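Local coordinates for metallo-beta-lactamase superfamily protein (Thermus thermophilus, PDB 2ZWR) that binds zinc ions at a dinuclear site of the metallo-beta-lactamase fold and is probably a hydrolase, at residues Leu48-Thr53 and Leu70-Tyr75; Leu26-Asp31 and Phe57-Ala62; Asn14-Glu19 and Val180-Gly185. One frame throughout, in Å; residues are numbered along the deposited sequence.

Interaction 1: residues Leu48-Thr53 and Leu70-Tyr75; sequences LAILLT and LDLPVY. With ZN (zinc ion), chain E.
Tyr75 and Ile50 meet through their backbones, and the tyrosine ring then lies beside segment 48-53, one edge against it. Tyr75 N gives a hydrogen bond to Ile50 O at 2.8 Å. Ile50 N gives a nearly straight one to Pro73 O, also 2.8 Å and 178° at the hydrogen. Leu52 N reaches Tyr75 O at 2.9 Å on a more bent path. The pairs Ile50-Val74 and Leu51-Tyr75 are therefore in parallel register.

Tyr75 can be followed outward. Its CB lies near Ile50 O and the CD1 methyl of Leu51. CG is anti to the carbonyl carbon (chi1 -73°), and the ring lies alongside the leucine. CD2 meets Leu51 CD1 at 3.8 Å and has Ile50 O at the ring edge, in plane. CE2 touches Ala49 CB at 3.9 Å, again at the edge. OH at the tip bonds to Arg106, beyond the two segments.

Ile50 and Val74 point to the other face of the sheet and lie side by side. Leu72 crosses Ile50 at about a right angle, its CD1 being 3.7 Å from Ile50 CG1. Leu52 CD1 packs on Val74 CG1 at 3.6 Å. Helix 63-70 covers Leu72 and Val74. This is the pairing of neighbouring parallel strands in a beta-alpha-beta unit, here strand 50-51, helix 63-70 and strand 74-76.

Interaction 2: residues Leu26-Asp31 and Phe57-Ala62; sequences LIDPGD and FDHVGA. With ZN (zinc ion), chain C; ZN (zinc ion), chain G.
The dinuclear zinc site of the metallo-beta-lactamase fold takes Asp58 and His59 from this contact, and Asp28 supports the histidine from behind. His59 NE2 binds the zinc ion at 2.1 Å. On the other side of the ring, ND1 gives a hydrogen bond to Asp28 OD2 at 2.9 Å. The carboxylate and ring planes are almost perpendicular, 87° apart. The donor meets OD2 from above the carboxylate plane, 56° out of it. Asp28 OD2 also accepts from Thr53 OG1. Asp58 binds the same zinc through OD2 at 2.3 Å, while its OD1 accepts from the zinc-bound water. Asp144 and His184 complete the protein ligands of this metal.

The backbones also run close together next to the site. Ala62 N bonds to Pro29 O at 3.0 Å, and Pro29 CB packs on Ala62 CB. Gly30 CA lies 3.1 Å from Asp58 O, a tight approach. Another water bridges Gly30 O and Phe57 O. Asp31 OD1 binds a separate zinc ion at 2.1 Å.

With ND1 as donor to Asp28, NE2 is the nitrogen left to bind zinc. The zinc and the carboxylate together probably hold the ring rotation, and the carboxylate would probably make the imidazole a stronger electron donor to the metal.

Interaction 3: residues Asn14-Glu19 and Val180-Gly185; sequences NAYLVE and VHPGHG. With ZN (zinc ion), chain C.
Two hydrogen bonds join Asn14 and Tyr16 to the end of strand 179-182 and the residue after it. Asn14 N donates to Gly183 O at 2.7 Å, with 166° at the hydrogen. It comes from above the carbonyl plane, 46° out of it. Tyr16 OH donates to Pro182 O, also at 2.7 Å. This bond lies in the carbonyl plane, on a lone pair, and Pro182 O is also in plane at the edge of the ring. The consecutive carbonyls of Pro182 and Gly183 are thus held by two residues of one strand.

Asn14 CB is directed at segment 180-185 and lies 3.4 Å from Pro182 O. Tyr16 reaches across with CG anti to the carbonyl carbon (chi1 -62°). His181 CB sits over one face of its ring, toward the rim, in a CH-pi contact 3.8 Å from the centroid. The imidazole continues past the phenol and turns an edge to its face, an offset edge-to-face pair with centroids 5.5 Å apart. His181 NE2 bonds to Gln139, and the Phe141 ring stacks on the imidazole. Phe141 also meets Tyr16 edge to face.

His184 comes next after Gly183 and binds zinc through NE2 at 2.0 Å, while its ND1 bonds to Gln12 O. The contact joins the two sheets of the alpha-beta/beta-alpha sandwich at the metal end, where the metallo-beta-lactamase fold presents its last histidine ligand.

In the fold
Interactions 1 and 2 have centres 11 Å apart, as do interactions 2 and 3; interactions 1 and 3 are 15 Å apart and do not touch. All three reach the sheet with the neighbouring strands 13-20, 23-27, 50-51 and 74-76. Interaction 3 alone crosses to the sheet that holds strand 179-182. Along the chain the segments of interactions 1 and 2 alternate, and both pairs fall between the two segments of interaction 3. Late in the sequence the chain thus returns to the beginning of strand 13-20. Interactions 2 and 3 share one zinc ion and its water, so the metal site is assembled from loops distant in sequence.

Interaction 1: residues Leu48-Thr53 and Leu70-Tyr75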
ATOM      1  N   LEU A  48     -14.764   0.032   4.183  1.00 13.54           N
ATOM      2  CA  LEU A  48     -15.460  -1.245   4.075  1.00 13.27           C
ATOM      3  C   LEU A  48     -14.482  -2.415   4.024  1.00 12.80           C
ATOM      4  O   LEU A  48     -14.872  -3.572   4.149  1.00 13.26           O
ATOM      5  CB  LEU A  48     -16.346  -1.261   2.820  1.00 13.50           C
ATOM      6  CG  LEU A  48     -17.477  -0.229   2.784  1.00 13.94           C
ATOM      7  CD1 LEU A  48     -18.326  -0.405   1.540  1.00 14.96           C
ATOM      8  CD2 LEU A  48     -18.326  -0.296   4.057  1.00 14.49           C
ATOM      9  N   ALA A  49     -13.209  -2.099   3.834  1.00 12.13           N
ATOM     10  CA  ALA A  49     -12.178  -3.101   3.668  1.00 11.36           C
ATOM     11  C   ALA A  49     -10.811  -2.460   3.840  1.00 10.62           C
ATOM     12  O   ALA A  49     -10.656  -1.251   3.689  1.00 10.79           O
ATOM     13  CB  ALA A  49     -12.294  -3.753   2.265  1.00 11.25           C
ATOM     14  N   ILE A  50      -9.824  -3.292   4.152  1.00 10.30           N
ATOM     15  CA  ILE A  50      -8.423  -2.910   4.155  1.00  9.25           C
ATOM     16  C   ILE A  50      -7.779  -3.530   2.907  1.00  9.51           C
ATOM     17  O   ILE A  50      -7.933  -4.724   2.661  1.00  9.63           O
ATOM     18  CB  ILE A  50      -7.708  -3.371   5.471  1.00  9.35           C
ATOM     19  CG1 ILE A  50      -8.193  -2.516   6.661  1.00  9.06           C
ATOM     20  CG2 ILE A  50      -6.169  -3.318   5.314  1.00  8.05           C
ATOM     21  CD1 ILE A  50      -7.718  -2.955   8.058  1.00  8.73           C
ATOM     22  N   LEU A  51      -7.105  -2.700   2.102  1.00  9.44           N
ATOM     23  CA  LEU A  51      -6.383  -3.154   0.904  1.00  9.05           C
ATOM     24  C   LEU A  51      -4.887  -2.952   1.154  1.00  8.33           C
ATOM     25  O   LEU A  51      -4.468  -1.868   1.564  1.00  7.34           O
ATOM     26  CB  LEU A  51      -6.830  -2.360  -0.337  1.00  8.87           C
ATOM     27  CG  LEU A  51      -8.016  -2.864  -1.196  1.00 10.38           C
ATOM     28  CD1 LEU A  51      -9.247  -3.278  -0.389  1.00 10.03           C
ATOM     29  CD2 LEU A  51      -8.402  -1.843  -2.275  1.00  9.42           C
ATOM     30  N   LEU A  52      -4.096  -4.001   0.926  1.00  7.78           N
ATOM     31  CA  LEU A  52      -2.648  -3.941   1.174  1.00  7.73           C
ATOM     32  C   LEU A  52      -1.805  -4.052  -0.096  1.00  7.54           C
ATOM     33  O   LEU A  52      -1.885  -5.053  -0.809  1.00  7.25           O
ATOM     34  CB  LEU A  52      -2.214  -5.004   2.202  1.00  6.50           C
ATOM     35  CG  LEU A  52      -2.893  -4.995   3.582  1.00  7.31           C
ATOM     36  CD1 LEU A  52      -2.436  -6.210   4.395  1.00  8.02           C
ATOM     37  CD2 LEU A  52      -2.639  -3.689   4.353  1.00  5.60           C
ATOM     38  N   THR A  53      -1.002  -3.013  -0.360  1.00  7.93           N
ATOM     39  CA  THR A  53      -0.036  -3.033  -1.463  1.00  7.89           C
ATOM     40  C   THR A  53       0.979  -4.120  -1.205  1.00  8.29           C
ATOM     41  O   THR A  53       1.371  -4.834  -2.123  1.00  8.48           O
ATOM     42  CB  THR A  53       0.715  -1.680  -1.666  1.00  8.34           C
ATOM     43  OG1 THR A  53       1.532  -1.397  -0.515  1.00  5.94           O
ATOM     44  CG2 THR A  53      -0.260  -0.524  -1.963  1.00  6.47           C
ATOM     45  N   LEU A  70     -13.920  -3.073  13.591  1.00 12.02           N
ATOM     46  CA  LEU A  70     -14.824  -2.913  12.445  1.00 11.62           C
ATOM     47  C   LEU A  70     -15.060  -4.161  11.571  1.00 11.30           C
ATOM     48  O   LEU A  70     -15.745  -4.073  10.548  1.00 10.58           O
ATOM     49  CB  LEU A  70     -14.361  -1.725  11.578  1.00 11.89           C
ATOM     50  CG  LEU A  70     -14.455  -0.316  12.199  1.00 12.30           C
ATOM     51  CD1 LEU A  70     -13.651   0.684  11.384  1.00 11.11           C
ATOM     52  CD2 LEU A  70     -15.918   0.143  12.341  1.00 11.13           C
ATOM     53  N   ASP A  71     -14.521  -5.312  11.977  1.00 11.28           N
ATOM     54  CA  ASP A  71     -14.653  -6.562  11.208  1.00 12.41           C
ATOM     55  C   ASP A  71     -14.250  -6.381   9.731  1.00 12.28           C
ATOM     56  O   ASP A  71     -14.917  -6.894   8.833  1.00 13.06           O
ATOM     57  CB  ASP A  71     -16.091  -7.118  11.289  1.00 12.27           C
ATOM     58  CG  ASP A  71     -16.474  -7.601  12.689  1.00 14.61           C
ATOM     59  OD1 ASP A  71     -17.645  -8.010  12.876  1.00 16.71           O
ATOM     60  OD2 ASP A  71     -15.621  -7.584  13.604  1.00 15.59           O
ATOM     61  N   LEU A  72     -13.184  -5.628   9.484  1.00 12.38           N
ATOM     62  CA  LEU A  72     -12.782  -5.291   8.111  1.00 12.30           C
ATOM     63  C   LEU A  72     -12.127  -6.487   7.439  1.00 11.87           C
ATOM     64  O   LEU A  72     -11.216  -7.098   8.015  1.00 11.89           O
ATOM     65  CB  LEU A  72     -11.825  -4.089   8.076  1.00 12.15           C
ATOM     66  CG  LEU A  72     -12.327  -2.722   8.546  1.00 13.80           C
ATOM     67  CD1 LEU A  72     -11.179  -1.727   8.755  1.00 15.07           C
ATOM     68  CD2 LEU A  72     -13.344  -2.151   7.588  1.00 15.57           C
ATOM     69  N   PRO A  73     -12.612  -6.852   6.239  1.00 11.48           N
ATOM     70  CA  PRO A  73     -11.838  -7.789   5.433  1.00 11.20           C
ATOM     71  C   PRO A  73     -10.514  -7.154   5.009  1.00 10.72           C
ATOM     72  O   PRO A  73     -10.450  -5.939   4.775  1.00  9.95           O
ATOM     73  CB  PRO A  73     -12.733  -8.059   4.214  1.00 11.22           C
ATOM     74  CG  PRO A  73     -13.701  -6.965   4.161  1.00 11.47           C
ATOM     75  CD  PRO A  73     -13.871  -6.454   5.581  1.00 11.96           C
ATOM     76  N   VAL A  74      -9.469  -7.985   4.953  1.00 10.38           N
ATOM     77  CA  VAL A  74      -8.130  -7.561   4.583  1.00  9.29           C
ATOM     78  C   VAL A  74      -7.740  -8.250   3.293  1.00  9.49           C
ATOM     79  O   VAL A  74      -7.725  -9.473   3.225  1.00  9.66           O
ATOM     80  CB  VAL A  74      -7.089  -7.896   5.686  1.00  9.43           C
ATOM     81  CG1 VAL A  74      -5.695  -7.466   5.254  1.00  8.50           C
ATOM     82  CG2 VAL A  74      -7.461  -7.220   6.997  1.00  8.11           C
ATOM     83  N   TYR A  75      -7.428  -7.450   2.272  1.00  9.67           N
ATOM     84  CA  TYR A  75      -7.031  -7.952   0.970  1.00  9.38           C
ATOM     85  C   TYR A  75      -5.512  -7.882   0.819  1.00  9.61           C
ATOM     86  O   TYR A  75      -4.908  -6.811   0.990  1.00  8.90           O
ATOM     87  CB  TYR A  75      -7.721  -7.145  -0.143  1.00  9.83           C
ATOM     88  CG  TYR A  75      -9.192  -7.451  -0.278  1.00 10.46           C
ATOM     89  CD1 TYR A  75      -9.641  -8.373  -1.218  1.00 10.26           C
ATOM     90  CD2 TYR A  75     -10.134  -6.837   0.560  1.00 10.97           C
ATOM     91  CE1 TYR A  75     -11.006  -8.671  -1.341  1.00 11.44           C
ATOM     92  CE2 TYR A  75     -11.487  -7.134   0.463  1.00 11.19           C
ATOM     93  CZ  TYR A  75     -11.916  -8.049  -0.493  1.00 11.63           C
ATOM     94  OH  TYR A  75     -13.251  -8.336  -0.603  1.00 12.43           O
TER
HETATM   95 ZN    ZN E 210     -16.067  -8.240  15.427  1.00 19.95          ZN

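Interaction 2: residues Leu26-Asp31 and Phe57-Ala62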
ATOM      1  N   LEU A  26      -9.560   1.578   2.972  1.00 12.22           N
ATOM      2  CA  LEU A  26      -8.367   2.014   3.644  1.00 11.17           C
ATOM      3  C   LEU A  26      -7.167   1.207   3.143  1.00 10.56           C
ATOM      4  O   LEU A  26      -7.123  -0.013   3.307  1.00 10.41           O
ATOM      5  CB  LEU A  26      -8.557   1.851   5.152  1.00 10.84           C
ATOM      6  CG  LEU A  26      -7.376   2.193   6.053  1.00 11.07           C
ATOM      7  CD1 LEU A  26      -6.884   3.604   5.801  1.00  7.86           C
ATOM      8  CD2 LEU A  26      -7.805   1.972   7.503  1.00 10.72           C
ATOM      9  N   ILE A  27      -6.214   1.909   2.524  1.00  9.77           N
ATOM     10  CA  ILE A  27      -4.993   1.315   1.968  1.00  8.80           C
ATOM     11  C   ILE A  27      -3.803   1.434   2.928  1.00  8.56           C
ATOM     12  O   ILE A  27      -3.442   2.540   3.335  1.00  8.32           O
ATOM     13  CB  ILE A  27      -4.625   1.976   0.601  1.00  8.90           C
ATOM     14  CG1 ILE A  27      -5.746   1.758  -0.419  1.00  9.11           C
ATOM     15  CG2 ILE A  27      -3.271   1.470   0.065  1.00  8.59           C
ATOM     16  CD1 ILE A  27      -5.549   2.503  -1.751  1.00  7.97           C
ATOM     17  N   ASP A  28      -3.194   0.291   3.257  1.00  8.12           N
ATOM     18  CA  ASP A  28      -1.967   0.207   4.081  1.00  7.84           C
ATOM     19  C   ASP A  28      -2.029   0.934   5.455  1.00  8.16           C
ATOM     20  O   ASP A  28      -1.238   1.863   5.703  1.00  8.33           O
ATOM     21  CB  ASP A  28      -0.734   0.710   3.308  1.00  7.76           C
ATOM     22  CG  ASP A  28      -0.402  -0.124   2.078  1.00  8.10           C
ATOM     23  OD1 ASP A  28      -1.074  -1.139   1.812  1.00  8.91           O
ATOM     24  OD2 ASP A  28       0.562   0.253   1.370  1.00  7.55           O
ATOM     25  N   PRO A  29      -2.935   0.503   6.358  1.00  7.76           N
ATOM     26  CA  PRO A  29      -2.941   1.102   7.708  1.00  7.78           C
ATOM     27  C   PRO A  29      -1.729   0.629   8.521  1.00  8.13           C
ATOM     28  O   PRO A  29      -1.814  -0.386   9.205  1.00  7.92           O
ATOM     29  CB  PRO A  29      -4.233   0.558   8.328  1.00  7.28           C
ATOM     30  CG  PRO A  29      -4.496  -0.740   7.585  1.00  7.47           C
ATOM     31  CD  PRO A  29      -3.957  -0.552   6.203  1.00  7.28           C
ATOM     32  N   GLY A  30      -0.626   1.377   8.445  1.00  8.35           N
ATOM     33  CA  GLY A  30       0.673   0.927   8.923  1.00  9.14           C
ATOM     34  C   GLY A  30       0.942   1.006  10.416  1.00 10.21           C
ATOM     35  O   GLY A  30       1.706   0.199  10.968  1.00 10.49           O
ATOM     36  N   ASP A  31       0.312   1.972  11.071  1.00 10.66           N
ATOM     37  CA  ASP A  31       0.543   2.227  12.473  1.00 11.79           C
ATOM     38  C   ASP A  31      -0.435   3.276  12.964  1.00 11.99           C
ATOM     39  O   ASP A  31      -1.218   3.828  12.181  1.00 11.29           O
ATOM     40  CB  ASP A  31       1.985   2.721  12.670  1.00 12.59           C
ATOM     41  CG  ASP A  31       2.510   2.451  14.056  1.00 13.82           C
ATOM     42  OD1 ASP A  31       1.780   1.868  14.876  1.00 17.36           O
ATOM     43  OD2 ASP A  31       3.654   2.835  14.337  1.00 18.72           O
ATOM     44  N   PHE A  57       6.022  -4.777   7.683  1.00  8.49           N
ATOM     45  CA  PHE A  57       5.423  -4.387   8.958  1.00  8.77           C
ATOM     46  C   PHE A  57       4.983  -2.923   9.055  1.00  8.88           C
ATOM     47  O   PHE A  57       4.024  -2.617   9.778  1.00  9.89           O
ATOM     48  CB  PHE A  57       6.324  -4.781  10.143  1.00  8.81           C
ATOM     49  CG  PHE A  57       7.575  -3.926  10.311  1.00  8.67           C
ATOM     50  CD1 PHE A  57       8.816  -4.408   9.904  1.00  8.54           C
ATOM     51  CD2 PHE A  57       7.518  -2.675  10.935  1.00  9.76           C
ATOM     52  CE1 PHE A  57       9.988  -3.647  10.073  1.00  9.57           C
ATOM     53  CE2 PHE A  57       8.684  -1.900  11.112  1.00  9.17           C
ATOM     54  CZ  PHE A  57       9.919  -2.390  10.680  1.00  8.86           C
ATOM     55  N   ASP A  58       5.665  -2.024   8.340  1.00  8.61           N
ATOM     56  CA  ASP A  58       5.294  -0.602   8.362  1.00  8.55           C
ATOM     57  C   ASP A  58       4.001  -0.307   7.599  1.00  8.24           C
ATOM     58  O   ASP A  58       3.496   0.818   7.639  1.00  8.33           O
ATOM     59  CB  ASP A  58       6.456   0.300   7.889  1.00  8.57           C
ATOM     60  CG  ASP A  58       6.954  -0.052   6.488  1.00  9.28           C
ATOM     61  OD1 ASP A  58       7.204  -1.240   6.203  1.00  9.88           O
ATOM     62  OD2 ASP A  58       7.098   0.870   5.666  1.00  8.41           O
ATOM     63  N   HIS A  59       3.455  -1.318   6.927  1.00  8.13           N
ATOM     64  CA  HIS A  59       2.210  -1.163   6.175  1.00  8.21           C
ATOM     65  C   HIS A  59       1.020  -1.869   6.827  1.00  8.45           C
ATOM     66  O   HIS A  59      -0.122  -1.688   6.396  1.00  8.35           O
ATOM     67  CB  HIS A  59       2.411  -1.606   4.711  1.00  8.02           C
ATOM     68  CG  HIS A  59       3.337  -0.706   3.946  1.00  7.63           C
ATOM     69  ND1 HIS A  59       2.891   0.222   3.029  1.00  7.08           N
ATOM     70  CD2 HIS A  59       4.679  -0.552   4.013  1.00  7.61           C
ATOM     71  CE1 HIS A  59       3.919   0.899   2.552  1.00  6.95           C
ATOM     72  NE2 HIS A  59       5.015   0.457   3.141  1.00  7.83           N
ATOM     73  N   VAL A  60       1.281  -2.655   7.876  1.00  8.89           N
ATOM     74  CA  VAL A  60       0.244  -3.538   8.465  1.00  8.74           C
ATOM     75  C   VAL A  60       0.091  -3.432   9.995  1.00  9.21           C
ATOM     76  O   VAL A  60      -0.710  -4.157  10.598  1.00  9.67           O
ATOM     77  CB  VAL A  60       0.460  -5.040   8.061  1.00  8.99           C
ATOM     78  CG1 VAL A  60       0.450  -5.218   6.528  1.00  7.94           C
ATOM     79  CG2 VAL A  60       1.763  -5.591   8.670  1.00  7.02           C
ATOM     80  N   GLY A  61       0.834  -2.522  10.620  1.00  9.75           N
ATOM     81  CA  GLY A  61       0.834  -2.388  12.083  1.00  9.69           C
ATOM     82  C   GLY A  61      -0.468  -1.951  12.757  1.00 10.34           C
ATOM     83  O   GLY A  61      -0.607  -2.097  13.979  1.00 10.44           O
ATOM     84  N   ALA A  62      -1.409  -1.406  11.975  1.00  9.75           N
ATOM     85  CA  ALA A  62      -2.704  -0.964  12.490  1.00  9.59           C
ATOM     86  C   ALA A  62      -3.834  -1.846  12.004  1.00  9.68           C
ATOM     87  O   ALA A  62      -4.996  -1.585  12.303  1.00 10.05           O
ATOM     88  CB  ALA A  62      -2.977   0.478  12.097  1.00  9.68           C
TER
HETATM   89 ZN    ZN C 208       7.085   0.824   3.348  1.00 11.99          ZN
HETATM   90 ZN    ZN G 212       2.471   1.788  16.910  1.00 35.97          ZN
HETATM   91  O   HOH W   1       4.174  -0.613  11.751  1.00 11.34           O
HETATM   92  O   HOH W   2       3.371   3.677  16.928  1.00 18.88           O
HETATM   93  O   HOH W   3       8.019  -0.816   3.633  1.00 14.02           O

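Interaction 3: residues Asn14-Glu19 and Val180-Gly185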
ATOM      1  N   ASN A  14       2.760   6.003   4.367  1.00 11.56           N
ATOM      2  CA  ASN A  14       1.494   6.637   3.965  1.00 11.54           C
ATOM      3  C   ASN A  14       0.314   5.656   3.818  1.00 11.27           C
ATOM      4  O   ASN A  14       0.331   4.759   2.947  1.00 11.08           O
ATOM      5  CB  ASN A  14       1.640   7.423   2.642  1.00 11.39           C
ATOM      6  CG  ASN A  14       2.795   8.433   2.652  1.00 12.84           C
ATOM      7  OD1 ASN A  14       3.459   8.623   1.627  1.00 13.62           O
ATOM      8  ND2 ASN A  14       3.025   9.092   3.787  1.00 11.62           N
ATOM      9  N   ALA A  15      -0.710   5.855   4.651  1.00 10.37           N
ATOM     10  CA  ALA A  15      -2.011   5.210   4.490  1.00 10.48           C
ATOM     11  C   ALA A  15      -2.931   6.097   3.652  1.00 10.38           C
ATOM     12  O   ALA A  15      -2.757   7.312   3.617  1.00 10.70           O
ATOM     13  CB  ALA A  15      -2.653   4.937   5.848  1.00  9.94           C
ATOM     14  N   TYR A  16      -3.904   5.493   2.981  1.00  9.57           N
ATOM     15  CA  TYR A  16      -4.851   6.253   2.175  1.00  9.36           C
ATOM     16  C   TYR A  16      -6.258   5.784   2.464  1.00  9.48           C
ATOM     17  O   TYR A  16      -6.572   4.604   2.282  1.00  9.61           O
ATOM     18  CB  TYR A  16      -4.534   6.145   0.662  1.00  8.98           C
ATOM     19  CG  TYR A  16      -3.165   6.703   0.294  1.00  8.92           C
ATOM     20  CD1 TYR A  16      -2.994   8.060   0.000  1.00  8.65           C
ATOM     21  CD2 TYR A  16      -2.040   5.881   0.279  1.00  7.87           C
ATOM     22  CE1 TYR A  16      -1.724   8.585  -0.307  1.00  8.66           C
ATOM     23  CE2 TYR A  16      -0.770   6.398  -0.026  1.00  9.29           C
ATOM     24  CZ  TYR A  16      -0.626   7.749  -0.317  1.00  8.94           C
ATOM     25  OH  TYR A  16       0.623   8.253  -0.626  1.00  9.76           O
ATOM     26  N   LEU A  17      -7.084   6.708   2.952  1.00  9.86           N
ATOM     27  CA  LEU A  17      -8.516   6.503   3.077  1.00 10.60           C
ATOM     28  C   LEU A  17      -9.150   7.068   1.813  1.00 11.41           C
ATOM     29  O   LEU A  17      -9.076   8.260   1.544  1.00 11.40           O
ATOM     30  CB  LEU A  17      -9.062   7.184   4.336  1.00  9.95           C
ATOM     31  CG  LEU A  17     -10.570   7.083   4.612  1.00 11.04           C
ATOM     32  CD1 LEU A  17     -11.038   5.632   4.832  1.00  8.80           C
ATOM     33  CD2 LEU A  17     -10.976   7.989   5.800  1.00 10.42           C
ATOM     34  N   VAL A  18      -9.746   6.190   1.024  1.00 12.78           N
ATOM     35  CA  VAL A  18     -10.173   6.534  -0.327  1.00 14.26           C
ATOM     36  C   VAL A  18     -11.663   6.254  -0.456  1.00 15.40           C
ATOM     37  O   VAL A  18     -12.117   5.141  -0.169  1.00 15.26           O
ATOM     38  CB  VAL A  18      -9.409   5.697  -1.401  1.00 14.08           C
ATOM     39  CG1 VAL A  18      -9.838   6.097  -2.813  1.00 13.84           C
ATOM     40  CG2 VAL A  18      -7.886   5.827  -1.222  1.00 14.08           C
ATOM     41  N   GLU A  19     -12.413   7.259  -0.888  1.00 16.81           N
ATOM     42  CA  GLU A  19     -13.824   7.066  -1.209  1.00 19.37           C
ATOM     43  C   GLU A  19     -13.920   6.541  -2.636  1.00 19.39           C
ATOM     44  O   GLU A  19     -13.485   7.194  -3.564  1.00 19.73           O
ATOM     45  CB  GLU A  19     -14.624   8.368  -1.041  1.00 18.85           C
ATOM     46  CG  GLU A  19     -16.154   8.161  -1.095  1.00 21.63           C
ATOM     47  CD  GLU A  19     -16.972   9.386  -0.647  1.00 22.45           C
ATOM     48  OE1 GLU A  19     -16.413  10.510  -0.555  1.00 25.84           O
ATOM     49  OE2 GLU A  19     -18.190   9.214  -0.387  1.00 27.66           O
ATOM     50  N   VAL A 180       0.690   9.487  -8.604  1.00 13.23           N
ATOM     51  CA  VAL A 180       1.241   8.402  -7.793  1.00 12.56           C
ATOM     52  C   VAL A 180       1.071   8.734  -6.307  1.00 12.14           C
ATOM     53  O   VAL A 180       1.487   9.793  -5.843  1.00 11.47           O
ATOM     54  CB  VAL A 180       2.736   8.150  -8.129  1.00 12.70           C
ATOM     55  CG1 VAL A 180       3.370   7.127  -7.173  1.00 12.92           C
ATOM     56  CG2 VAL A 180       2.905   7.725  -9.594  1.00 11.96           C
ATOM     57  N   HIS A 181       0.413   7.833  -5.584  1.00 12.25           N
ATOM     58  CA  HIS A 181       0.294   7.914  -4.131  1.00 11.84           C
ATOM     59  C   HIS A 181       1.140   6.778  -3.542  1.00 11.27           C
ATOM     60  O   HIS A 181       0.683   5.635  -3.483  1.00 10.79           O
ATOM     61  CB  HIS A 181      -1.164   7.783  -3.696  1.00 11.95           C
ATOM     62  CG  HIS A 181      -2.110   8.673  -4.442  1.00 14.30           C
ATOM     63  ND1 HIS A 181      -2.310   9.996  -4.111  1.00 16.64           N
ATOM     64  CD2 HIS A 181      -2.931   8.418  -5.487  1.00 15.65           C
ATOM     65  CE1 HIS A 181      -3.203  10.520  -4.934  1.00 17.32           C
ATOM     66  NE2 HIS A 181      -3.592   9.584  -5.778  1.00 16.10           N
ATOM     67  N   PRO A 182       2.396   7.088  -3.138  1.00 10.95           N
ATOM     68  CA  PRO A 182       3.341   6.051  -2.715  1.00 10.44           C
ATOM     69  C   PRO A 182       3.276   5.716  -1.218  1.00 10.40           C
ATOM     70  O   PRO A 182       2.635   6.437  -0.437  1.00 10.02           O
ATOM     71  CB  PRO A 182       4.701   6.672  -3.055  1.00 10.69           C
ATOM     72  CG  PRO A 182       4.492   8.169  -2.815  1.00 10.94           C
ATOM     73  CD  PRO A 182       2.999   8.440  -3.067  1.00 10.73           C
ATOM     74  N   GLY A 183       3.951   4.633  -0.832  1.00  9.90           N
ATOM     75  CA  GLY A 183       3.993   4.193   0.559  1.00 10.04           C
ATOM     76  C   GLY A 183       4.804   5.073   1.501  1.00  9.83           C
ATOM     77  O   GLY A 183       4.630   4.985   2.709  1.00 10.35           O
ATOM     78  N   HIS A 184       5.701   5.893   0.954  1.00  9.66           N
ATOM     79  CA  HIS A 184       6.533   6.830   1.737  1.00 10.09           C
ATOM     80  C   HIS A 184       6.788   8.112   0.947  1.00 10.28           C
ATOM     81  O   HIS A 184       6.901   8.078  -0.269  1.00 10.14           O
ATOM     82  CB  HIS A 184       7.887   6.204   2.136  1.00  9.88           C
ATOM     83  CG  HIS A 184       7.759   4.869   2.803  1.00 10.12           C
ATOM     84  ND1 HIS A 184       7.702   4.726   4.173  1.00  9.52           N
ATOM     85  CD2 HIS A 184       7.633   3.623   2.288  1.00  8.96           C
ATOM     86  CE1 HIS A 184       7.554   3.447   4.475  1.00  9.60           C
ATOM     87  NE2 HIS A 184       7.509   2.755   3.348  1.00  8.22           N
ATOM     88  N   GLY A 185       6.908   9.232   1.653  1.00 11.09           N
ATOM     89  CA  GLY A 185       7.245  10.503   1.033  1.00 12.12           C
ATOM     90  C   GLY A 185       6.067  11.138   0.311  1.00 12.69           C
ATOM     91  O   GLY A 185       4.936  10.662   0.441  1.00 12.51           O
TER
HETATM   92 ZN    ZN C 208       7.085   0.824   3.348  1.00 11.99          ZN
HETATM   93  O   HOH W   3       8.019  -0.816   3.633  1.00 14.02           O